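Local coordinates for antigen MTB48, Mycobacterial protein (Mycobacterium smegmatis, PDB 4WJ1) that is exported by the ESX-1 type VII secretion system and is probably involved in DNA conjugation, at least in the recipient strain, at residues A[39-44]-A[268-273]; A[155-160]-A[219-224]. All blocks are in the same frame, centred on the assembly; numbering follows the deposited sequence.

Interaction 1: A[39-44]-A[268-273]; sequences LATTAS and AYANGS
Next to the methyl of Thr-41, the carbonyl oxygen of Tyr-269 is gripped twice by Ser-273: by OG at 2.8 Å and, from the opposite face of the carbonyl plane, by the backbone N. OG sits off the line of the C=O bond (C=O...OG 151°) and is tilted from the carbonyl plane. This bond holds Ser-273 OG 3.6 Å from Thr-41 CG2, just where helix 248-272 ends. Thr-41 places that methyl anti to its own N (OG1 at chi1 -67°), and CG2 also packs 3.7 Å from Tyr-269 CE2, the two side chains running past each other in opposite senses. Segments 40-44 and 268-272 are nearly parallel, 14° apart with axes 10.0 Å from each other, joining the PE-domain and PPE-domain parts of one elongated helical bundle. Tyr-269 extends its ring towards the start of helix 40-96. Leu-39 CD1 reaches Tyr-269 CE2 at 4.1 Å, approaching obliquely, whereas Thr-42 OG1 lies in the ring plane at its edge. The Thr-42 OG1 to Tyr-269 OH hydrogen bond, modelled at 2.4 Å, is too short to be trusted. Asp-37 OD1 also bonds Thr-42 OG1, and Leu-227 of helix 187-230 touches Leu-39 and Tyr-269.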
# COMPACT_ATOMS: atom_id res chain seq x y z
N LEU A 39 -0.28 17.15 -20.87
CA LEU A 39 -0.43 16.20 -21.97
C LEU A 39 -1.41 15.11 -21.60
O LEU A 39 -1.49 14.71 -20.43
CB LEU A 39 0.92 15.58 -22.34
CG LEU A 39 1.94 16.51 -22.96
CD1 LEU A 39 3.28 15.82 -23.04
CD2 LEU A 39 1.46 16.94 -24.34
N ALA A 40 -2.15 14.62 -22.59
CA ALA A 40 -3.15 13.60 -22.35
C ALA A 40 -2.50 12.33 -21.82
O ALA A 40 -2.99 11.73 -20.88
CB ALA A 40 -3.94 13.31 -23.63
N THR A 41 -1.38 11.94 -22.43
CA THR A 41 -0.61 10.79 -21.98
C THR A 41 -0.20 10.97 -20.52
O THR A 41 -0.35 10.07 -19.71
CB THR A 41 0.65 10.58 -22.86
OG1 THR A 41 0.26 10.19 -24.17
CG2 THR A 41 1.55 9.51 -22.30
N THR A 42 0.29 12.16 -20.19
CA THR A 42 0.70 12.44 -18.82
C THR A 42 -0.47 12.30 -17.85
O THR A 42 -0.32 11.71 -16.80
CB THR A 42 1.30 13.83 -18.70
OG1 THR A 42 2.55 13.86 -19.41
CG2 THR A 42 1.53 14.18 -17.23
N ALA A 43 -1.64 12.82 -18.21
CA ALA A 43 -2.80 12.74 -17.34
C ALA A 43 -3.21 11.30 -17.12
O ALA A 43 -3.67 10.92 -16.05
CB ALA A 43 -3.98 13.52 -17.91
N SER A 44 -3.06 10.51 -18.17
CA SER A 44 -3.55 9.15 -18.15
C SER A 44 -2.69 8.34 -17.22
O SER A 44 -3.19 7.72 -16.28
CB SER A 44 -3.56 8.55 -19.54
OG SER A 44 -3.77 7.15 -19.45
N ALA A 268 7.06 7.96 -28.37
CA ALA A 268 7.96 7.25 -27.47
C ALA A 268 7.51 7.41 -26.03
O ALA A 268 7.67 6.51 -25.20
CB ALA A 268 9.39 7.74 -27.65
N TYR A 269 6.95 8.57 -25.73
CA TYR A 269 6.47 8.87 -24.38
C TYR A 269 5.23 8.03 -24.05
O TYR A 269 5.09 7.49 -22.96
CB TYR A 269 6.17 10.36 -24.28
CG TYR A 269 5.67 10.82 -22.94
CD1 TYR A 269 6.32 10.47 -21.75
CD2 TYR A 269 4.55 11.64 -22.85
CE1 TYR A 269 5.86 10.92 -20.53
CE2 TYR A 269 4.08 12.08 -21.65
CZ TYR A 269 4.74 11.72 -20.49
OH TYR A 269 4.25 12.19 -19.29
N ALA A 270 4.32 7.93 -25.02
CA ALA A 270 3.11 7.15 -24.85
C ALA A 270 3.48 5.70 -24.58
O ALA A 270 3.02 5.12 -23.59
CB ALA A 270 2.23 7.27 -26.08
N ASN A 271 4.32 5.12 -25.43
CA ASN A 271 4.79 3.75 -25.23
C ASN A 271 5.56 3.55 -23.94
O ASN A 271 5.23 2.68 -23.14
CB ASN A 271 5.66 3.31 -26.40
CG ASN A 271 4.90 3.26 -27.70
OD1 ASN A 271 3.67 3.22 -27.71
ND2 ASN A 271 5.63 3.26 -28.82
N GLY A 272 6.58 4.37 -23.73
CA GLY A 272 7.52 4.16 -22.65
C GLY A 272 6.96 4.38 -21.27
O GLY A 272 7.51 3.88 -20.29
N SER A 273 5.85 5.11 -21.18
CA SER A 273 5.29 5.41 -19.87
C SER A 273 4.14 4.49 -19.51
O SER A 273 3.45 4.73 -18.53
CB SER A 273 4.81 6.87 -19.81
OG SER A 273 3.67 7.06 -20.64

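Interaction 2: A[155-160]-A[219-224]; sequences SMKYFR and TFVDAH
Apolar packing makes up most of this contact, and Val-221 is its centre. CG1 of Val-221 stands 3.7 Å from CB of Met-156 (a selenomethionine) and 3.8 Å from CG of Lys-157, so its methyl sits between neighbouring side chains of the other helix. The Lys-157 chain, extended beyond CG, passes Val-221 at an angle, touching it with methylenes rather than with its ammonium end. Arg-160 NH1 packs obliquely on Val-221 CG2. Met-156 instead folds back, and its bends at chi2 (-55°) and chi3 (-47°) bring CE into the plane of the Phe-220 ring, at the edge, 3.9 Å from Phe-220 CD2. Met-156 CG separately meets Phe-220 CE2 obliquely at 3.8 Å.

The polar groups lie at one margin of this packing, on the side away from Phe-220. Arg-160 NH1 bonds Thr-218 OG1, and a water 2.8 Å from Asp-222 OD1 bridges the two charged groups, which themselves stay apart. Lys-157 NZ binds Gln-152 O and makes a salt bridge to Asp-225.

The short helical segments run roughly antiparallel at 152°, with axes 9.8 Å apart. They pair helices 154-178 and 187-230 of the PPE-domain part, while Leu-49 of helix 40-96 packs on both Met-156 and Phe-220.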
# COMPACT_ATOMS: atom_id res chain seq x y z
N SER A 155 7.51 16.55 -8.44
CA SER A 155 6.45 16.04 -7.57
C SER A 155 6.35 14.53 -7.70
O SER A 155 6.43 13.80 -6.71
CB SER A 155 5.10 16.69 -7.90
OG SER A 155 4.09 16.21 -7.02
N MSE A 156 6.21 14.07 -8.94
CA MSE A 156 6.16 12.65 -9.24
C MSE A 156 7.40 11.93 -8.75
O MSE A 156 7.31 10.83 -8.21
CB MSE A 156 5.96 12.43 -10.74
CG MSE A 156 4.52 12.69 -11.17
SE MSE A 156 3.22 11.63 -10.15
CE MSE A 156 4.07 9.91 -10.23
N LYS A 157 8.56 12.55 -8.90
CA LYS A 157 9.79 11.91 -8.44
C LYS A 157 9.81 11.80 -6.92
O LYS A 157 10.30 10.83 -6.38
CB LYS A 157 11.02 12.67 -8.94
CG LYS A 157 11.33 12.37 -10.41
CD LYS A 157 12.29 13.38 -11.03
CE LYS A 157 12.64 12.98 -12.45
NZ LYS A 157 13.20 14.12 -13.24
N TYR A 158 9.25 12.78 -6.23
CA TYR A 158 9.22 12.70 -4.78
C TYR A 158 8.23 11.60 -4.32
O TYR A 158 8.49 10.86 -3.38
CB TYR A 158 8.85 14.04 -4.18
CG TYR A 158 9.05 14.07 -2.70
CD1 TYR A 158 10.21 13.55 -2.15
CD2 TYR A 158 8.09 14.61 -1.85
CE1 TYR A 158 10.41 13.56 -0.78
CE2 TYR A 158 8.28 14.63 -0.48
CZ TYR A 158 9.45 14.10 0.04
OH TYR A 158 9.65 14.12 1.41
N PHE A 159 7.10 11.56 -5.01
CA PHE A 159 6.08 10.54 -4.84
C PHE A 159 6.73 9.18 -5.00
O PHE A 159 6.55 8.30 -4.16
CB PHE A 159 4.96 10.79 -5.87
CG PHE A 159 3.97 9.64 -6.05
CD1 PHE A 159 4.22 8.63 -6.96
CD2 PHE A 159 2.76 9.63 -5.37
CE1 PHE A 159 3.30 7.61 -7.17
CE2 PHE A 159 1.84 8.62 -5.57
CZ PHE A 159 2.11 7.60 -6.46
N ARG A 160 7.52 9.03 -6.06
CA ARG A 160 8.22 7.79 -6.31
C ARG A 160 9.14 7.46 -5.13
O ARG A 160 9.13 6.35 -4.63
CB ARG A 160 9.01 7.87 -7.61
CG ARG A 160 9.73 6.59 -8.00
CD ARG A 160 11.14 6.52 -7.43
NE ARG A 160 11.85 7.78 -7.59
CZ ARG A 160 12.49 8.13 -8.70
NH1 ARG A 160 12.49 7.31 -9.75
NH2 ARG A 160 13.12 9.31 -8.77
N THR A 219 9.22 4.32 -13.97
CA THR A 219 9.01 4.11 -15.39
C THR A 219 8.43 5.37 -16.03
O THR A 219 8.85 5.79 -17.10
CB THR A 219 8.12 2.90 -15.61
OG1 THR A 219 8.88 1.73 -15.31
CG2 THR A 219 7.64 2.82 -17.05
N PHE A 220 7.48 5.98 -15.33
CA PHE A 220 6.84 7.20 -15.79
C PHE A 220 7.81 8.40 -15.82
O PHE A 220 7.97 9.03 -16.85
CB PHE A 220 5.64 7.49 -14.89
CG PHE A 220 4.95 8.79 -15.18
CD1 PHE A 220 4.72 9.21 -16.47
CD2 PHE A 220 4.49 9.57 -14.14
CE1 PHE A 220 4.07 10.39 -16.73
CE2 PHE A 220 3.83 10.76 -14.39
CZ PHE A 220 3.63 11.17 -15.69
N VAL A 221 8.48 8.69 -14.70
CA VAL A 221 9.34 9.86 -14.68
C VAL A 221 10.54 9.68 -15.62
O VAL A 221 10.97 10.65 -16.25
CB VAL A 221 9.82 10.19 -13.27
CG1 VAL A 221 8.65 10.62 -12.42
CG2 VAL A 221 10.54 9.03 -12.64
N ASP A 222 11.04 8.46 -15.76
CA ASP A 222 12.10 8.23 -16.73
C ASP A 222 11.61 8.58 -18.13
O ASP A 222 12.31 9.24 -18.90
CB ASP A 222 12.59 6.79 -16.70
CG ASP A 222 13.44 6.48 -15.47
OD1 ASP A 222 13.73 7.43 -14.70
OD2 ASP A 222 13.82 5.30 -15.27
N ALA A 223 10.40 8.14 -18.45
CA ALA A 223 9.83 8.41 -19.77
C ALA A 223 9.61 9.90 -19.96
O ALA A 223 9.75 10.42 -21.06
CB ALA A 223 8.55 7.67 -19.95
N HIS A 224 9.26 10.58 -18.88
CA HIS A 224 8.99 11.99 -18.98
C HIS A 224 10.29 12.78 -19.17
O HIS A 224 10.33 13.72 -19.96
CB HIS A 224 8.24 12.48 -17.74
CG HIS A 224 7.74 13.87 -17.86
ND1 HIS A 224 8.50 14.97 -17.51
CD2 HIS A 224 6.57 14.37 -18.33
CE1 HIS A 224 7.82 16.07 -17.74
NE2 HIS A 224 6.64 15.74 -18.24
O HOH W 1 14.52 7.19 -12.03

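Overall arrangement
Starting from the N terminus, the chain meets segment 39-44 as it enters the long helix 40-96, whose partner, segment 268-273, comes only at the end of helix 248-272. Interaction 1 thus closes a loop of 223 residues, mostly helical. Within that span, interaction 2 closes a smaller loop of 58 residues between helices 154-178 and 187-230, so the two contacts nest and do not cross. Interaction 2 stays within the PPE-domain part, whereas interaction 1 ties it to the PE-domain part. Their centres are 12 Å apart, and they meet directly where the Tyr-269 side chain rests on Phe-220 and Ala-223, so that helix 187-230, one partner of interaction 2, also packs against interaction 1.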